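Local coordinates for LPXTG-motif cell wall anchor domain protein (Mobiluncus mulieris, PDB 5U5O) that probably mediates bacterial adhesion as part of a giant, wall-anchored surface adhesin built from Ig-like domains with intramolecular cross-links, at residues V267-T272 against A280-T285; V201-V206 against K217-I222. All blocks are in the same frame, centred on the assembly; numbering follows the deposited sequence.

Contact 1 of 2, residues V267-T272 against A280-T285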
# COMPACT_ATOMS: atom_id res chain seq x y z
N VAL A 267 5.01 -3.30 -21.80
CA VAL A 267 5.16 -1.92 -21.35
C VAL A 267 5.19 -1.91 -19.82
O VAL A 267 4.53 -2.74 -19.17
CB VAL A 267 4.04 -1.04 -21.95
CG1 VAL A 267 2.66 -1.46 -21.46
CG2 VAL A 267 4.30 0.44 -21.72
N LYS A 268 5.95 -1.00 -19.23
CA LYS A 268 6.02 -0.82 -17.79
C LYS A 268 5.02 0.25 -17.43
O LYS A 268 4.89 1.27 -18.15
CB LYS A 268 7.41 -0.36 -17.36
CG LYS A 268 8.55 -1.32 -17.68
CD LYS A 268 8.50 -2.63 -16.91
CE LYS A 268 8.63 -2.45 -15.40
NZ LYS A 268 9.85 -1.72 -14.95
N ILE A 269 4.33 0.02 -16.30
CA ILE A 269 3.34 0.95 -15.82
C ILE A 269 3.87 1.55 -14.52
O ILE A 269 3.71 0.96 -13.45
CB ILE A 269 1.98 0.23 -15.58
CG1 ILE A 269 1.55 -0.59 -16.80
CG2 ILE A 269 0.90 1.23 -15.18
CD1 ILE A 269 1.30 0.21 -18.07
N GLY A 270 4.53 2.70 -14.63
CA GLY A 270 5.13 3.38 -13.47
C GLY A 270 6.46 2.79 -13.08
O GLY A 270 6.95 1.85 -13.72
N GLY A 271 7.05 3.34 -12.02
CA GLY A 271 8.29 2.84 -11.43
C GLY A 271 8.08 2.16 -10.09
O GLY A 271 7.05 2.34 -9.45
N THR A 272 9.08 1.38 -9.68
CA THR A 272 9.02 0.55 -8.47
C THR A 272 9.00 1.35 -7.17
O THR A 272 8.91 2.58 -7.17
CB THR A 272 10.21 -0.43 -8.41
OG1 THR A 272 10.38 -1.07 -9.68
CG2 THR A 272 10.00 -1.51 -7.36
N ALA A 280 2.89 6.92 -14.91
CA ALA A 280 1.96 5.95 -14.28
C ALA A 280 0.68 5.65 -15.09
O ALA A 280 0.21 4.51 -15.06
CB ALA A 280 1.59 6.38 -12.87
N ASN A 281 0.10 6.66 -15.76
CA ASN A 281 -1.08 6.46 -16.63
C ASN A 281 -0.63 6.43 -18.07
O ASN A 281 -0.40 7.47 -18.71
CB ASN A 281 -2.13 7.53 -16.38
CG ASN A 281 -2.63 7.50 -14.94
OD1 ASN A 281 -3.15 6.48 -14.47
ND2 ASN A 281 -2.43 8.59 -14.22
N VAL A 282 -0.37 5.23 -18.54
CA VAL A 282 0.26 4.98 -19.83
C VAL A 282 -0.83 4.88 -20.89
O VAL A 282 -1.91 4.31 -20.61
CB VAL A 282 1.09 3.68 -19.74
CG1 VAL A 282 1.62 3.24 -21.09
CG2 VAL A 282 2.21 3.83 -18.72
N GLU A 283 -0.54 5.41 -22.09
CA GLU A 283 -1.47 5.32 -23.20
C GLU A 283 -0.76 4.73 -24.42
O GLU A 283 0.20 5.34 -24.94
CB GLU A 283 -2.05 6.68 -23.53
CG GLU A 283 -2.67 7.41 -22.35
CD GLU A 283 -2.93 8.87 -22.66
OE1 GLU A 283 -3.86 9.16 -23.44
OE2 GLU A 283 -2.19 9.72 -22.13
N VAL A 284 -1.20 3.57 -24.87
CA VAL A 284 -0.61 2.87 -26.01
C VAL A 284 -1.58 2.87 -27.16
O VAL A 284 -2.81 2.76 -26.98
CB VAL A 284 -0.25 1.41 -25.60
CG1 VAL A 284 0.16 0.56 -26.79
CG2 VAL A 284 0.86 1.40 -24.56
N THR A 285 -1.06 3.02 -28.39
CA THR A 285 -1.85 2.81 -29.59
C THR A 285 -1.31 1.61 -30.32
O THR A 285 -0.08 1.51 -30.51
CB THR A 285 -1.81 4.08 -30.47
OG1 THR A 285 -2.43 5.15 -29.75
CG2 THR A 285 -2.56 3.88 -31.79

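Contact 2 of 2, residues V201-V206 against K217-I222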
# COMPACT_ATOMS: atom_id res chain seq x y z
N VAL A 201 1.49 -8.50 -14.58
CA VAL A 201 2.05 -9.64 -13.84
C VAL A 201 1.90 -9.50 -12.33
O VAL A 201 1.40 -10.42 -11.67
CB VAL A 201 3.49 -10.03 -14.28
CG1 VAL A 201 4.51 -8.99 -13.87
CG2 VAL A 201 3.89 -11.39 -13.71
N GLN A 202 2.26 -8.35 -11.75
CA GLN A 202 2.12 -8.12 -10.28
C GLN A 202 0.66 -7.94 -9.90
O GLN A 202 0.23 -8.45 -8.85
CB GLN A 202 2.95 -6.91 -9.83
CG GLN A 202 4.44 -7.02 -10.14
CD GLN A 202 5.11 -8.13 -9.36
OE1 GLN A 202 4.63 -8.52 -8.30
NE2 GLN A 202 6.21 -8.65 -9.87
N LYS A 203 -0.15 -7.28 -10.71
CA LYS A 203 -1.59 -7.21 -10.47
C LYS A 203 -2.22 -8.60 -10.48
O LYS A 203 -3.17 -8.88 -9.74
CB LYS A 203 -2.31 -6.32 -11.50
CG LYS A 203 -3.69 -5.88 -11.02
CD LYS A 203 -4.49 -5.08 -12.03
CE LYS A 203 -5.90 -4.84 -11.49
NZ LYS A 203 -6.76 -4.04 -12.39
N GLY A 204 -1.67 -9.51 -11.28
CA GLY A 204 -2.23 -10.82 -11.49
C GLY A 204 -3.49 -10.81 -12.31
O GLY A 204 -4.35 -11.66 -12.10
N SER A 205 -3.58 -9.88 -13.26
CA SER A 205 -4.82 -9.66 -13.99
C SER A 205 -4.73 -10.15 -15.42
O SER A 205 -3.63 -10.15 -16.02
CB SER A 205 -5.18 -8.18 -13.98
OG SER A 205 -4.13 -7.40 -14.52
N VAL A 206 -5.89 -10.52 -15.95
CA VAL A 206 -6.10 -10.86 -17.36
C VAL A 206 -7.38 -10.17 -17.78
O VAL A 206 -8.47 -10.49 -17.25
CB VAL A 206 -6.21 -12.38 -17.60
CG1 VAL A 206 -6.35 -12.68 -19.09
CG2 VAL A 206 -4.97 -13.09 -17.05
N LYS A 217 -9.82 1.28 -24.57
CA LYS A 217 -10.15 0.57 -23.34
C LYS A 217 -9.06 0.93 -22.35
O LYS A 217 -7.88 0.94 -22.70
CB LYS A 217 -10.12 -0.93 -23.62
CG LYS A 217 -10.04 -1.86 -22.42
CD LYS A 217 -11.41 -2.10 -21.90
CE LYS A 217 -11.34 -2.99 -20.67
NZ LYS A 217 -12.62 -2.88 -19.94
N THR A 218 -9.45 1.19 -21.11
CA THR A 218 -8.49 1.43 -20.04
C THR A 218 -8.58 0.33 -18.97
O THR A 218 -9.68 -0.01 -18.48
CB THR A 218 -8.70 2.80 -19.41
OG1 THR A 218 -8.57 3.80 -20.42
CG2 THR A 218 -7.67 3.09 -18.35
N VAL A 219 -7.43 -0.22 -18.61
CA VAL A 219 -7.27 -1.09 -17.45
C VAL A 219 -6.75 -0.22 -16.30
O VAL A 219 -5.66 0.37 -16.40
CB VAL A 219 -6.31 -2.25 -17.74
CG1 VAL A 219 -6.04 -3.08 -16.50
CG2 VAL A 219 -6.83 -3.11 -18.88
N GLU A 220 -7.54 -0.15 -15.23
CA GLU A 220 -7.22 0.66 -14.06
C GLU A 220 -6.56 -0.17 -12.97
O GLU A 220 -6.53 -1.40 -13.04
CB GLU A 220 -8.50 1.27 -13.49
CG GLU A 220 -9.35 2.07 -14.47
CD GLU A 220 -8.87 3.50 -14.69
OE1 GLU A 220 -7.88 3.92 -14.04
OE2 GLU A 220 -9.49 4.21 -15.50
N GLY A 221 -6.05 0.50 -11.94
CA GLY A 221 -5.60 -0.20 -10.73
C GLY A 221 -4.37 -1.07 -10.89
O GLY A 221 -4.25 -2.13 -10.27
N ILE A 222 -3.45 -0.62 -11.75
CA ILE A 222 -2.23 -1.36 -12.01
C ILE A 222 -1.17 -0.92 -11.00
O ILE A 222 -0.86 0.28 -10.92
CB ILE A 222 -1.73 -1.16 -13.46
CG1 ILE A 222 -2.84 -1.60 -14.43
CG2 ILE A 222 -0.48 -1.99 -13.66
CD1 ILE A 222 -2.53 -1.31 -15.90

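Contact 1 of 2, residues V267-T272 against A280-T285
Val282 meets Val267 and Ile269 with its two methyl branches. CG1 of Val282 lies 3.9 Å from CG2 of Val267, the two valines running past each other in opposite directions. Its other branch, CG2, is 3.8 Å from CD1 of Ile269 and also rests on the backbone, 3.7 Å from the carbonyl oxygen of Lys268. The first torsion of Val282 (172°) explains the split: CG1 is anti to the backbone N and CG2 is anti to the carbonyl carbon, which turns one methyl to each neighbour. Ile269 uses both branches, for while CD1 reaches Val282, CG2 comes within 3.4 Å of the oxygen of Ala280. Where the chains come together most closely, Gly270 CA stands 4.2 Å from Ala280 CA; the lack of a side chain on one residue and the single methyl on the other suit such a close approach.

No hydrogen bond joins the two segments, because strands 264-269 and 281-291 belong to different sheets of an Ig-like beta sandwich and face each other across its interior. The short segments run roughly antiparallel, at 155°, with their axes 7.7 Å apart. Branched aliphatic residues fit this buried gap, being compact and compatible with the extended backbone.

Each strand is held from its own sheet. Val267 makes backbone bonds to Cys228, the half-cystine linked to Cys200, and the side chains of Val267 and Ile269 both touch Cys228. On the other sheet, Ala280 and Val282 bond through their backbones to Ser170. Asn281, a polar residue that suits the exposed side of the strand, has its CB pointing away from segment 267-272 and its OD1 hydrogen-bonded to Ser170 OG.

Contact 2 of 2, residues V201-V206 against K217-I222
A beta turn at the end of the hairpin formed by strands 193-200 and 205-212 sends a lysine over to strand 216-223, at a point where that strand carries a G1 bulge. Lys203 makes nearly all of the contact from its side, and its NZ donates a hydrogen bond of 2.7 Å to the carbonyl oxygen of Glu220. The bond is well directed, with an angle of 162° at the acceptor, so the ammonium group meets this oxygen nearly head-on. The oxygen of Glu220 lies 8.0 Å from Lys203 CA, a distance that the length of a lysine suits. Lys203 CG is anti to the backbone N (chi1 -161°) and every later torsion is also near 180°, which stretches the chain straight across.

On the way the methylenes run alongside the next peptide. CD and CE of Lys203 each lie 3.4 Å from the oxygen of Gly221, and the NZ of Lys203 ends 4.3 Å from CG1 of Val219, at the margin of the buried interior. Gly221 has no side chain to obstruct this passage, and its positive phi (68°) suits the bulge. The CB of Glu220 points away, so it is the backbone of this residue, not its carboxylate, that receives the lysine.

The turn is held by Asp226 of strand 226-232, whose OD1 accepts Gln202 N-H and whose OD2 accepts Lys203 N-H, while a weak bond links Gly204 N to Val201 O. Gly204, also with positive phi, brings the chain back into strand 205-212. Together with Ser205 it faces Cys200, just as Gly221 and Ile222 both face Gly169: two G1 bulges, each with a glycine in its first position, at one end of an Ig-like beta sandwich.

Both contacts join facing layers of one Ig-like domain: 201-206 and 267-272 belong with the five-stranded antiparallel sheet, while 217-222 and 280-285 lie on strands that flank the end of the long strand 150-178, facing that sheet. Contact 1 is largely buried and apolar, made of branched side chains meeting between the sheets without a hydrogen bond. Contact 2 lies nearer the surface, where an exposed lysine can span the gap and bond to a backbone oxygen. Their centres are 11 Å apart, and they touch directly: Ile269 CG2 packs 3.8 Å from Ile222 CG2. The disulfide is common ground as well, with Cys228 touching side chains of contact 1 and Cys200 those of contact 2.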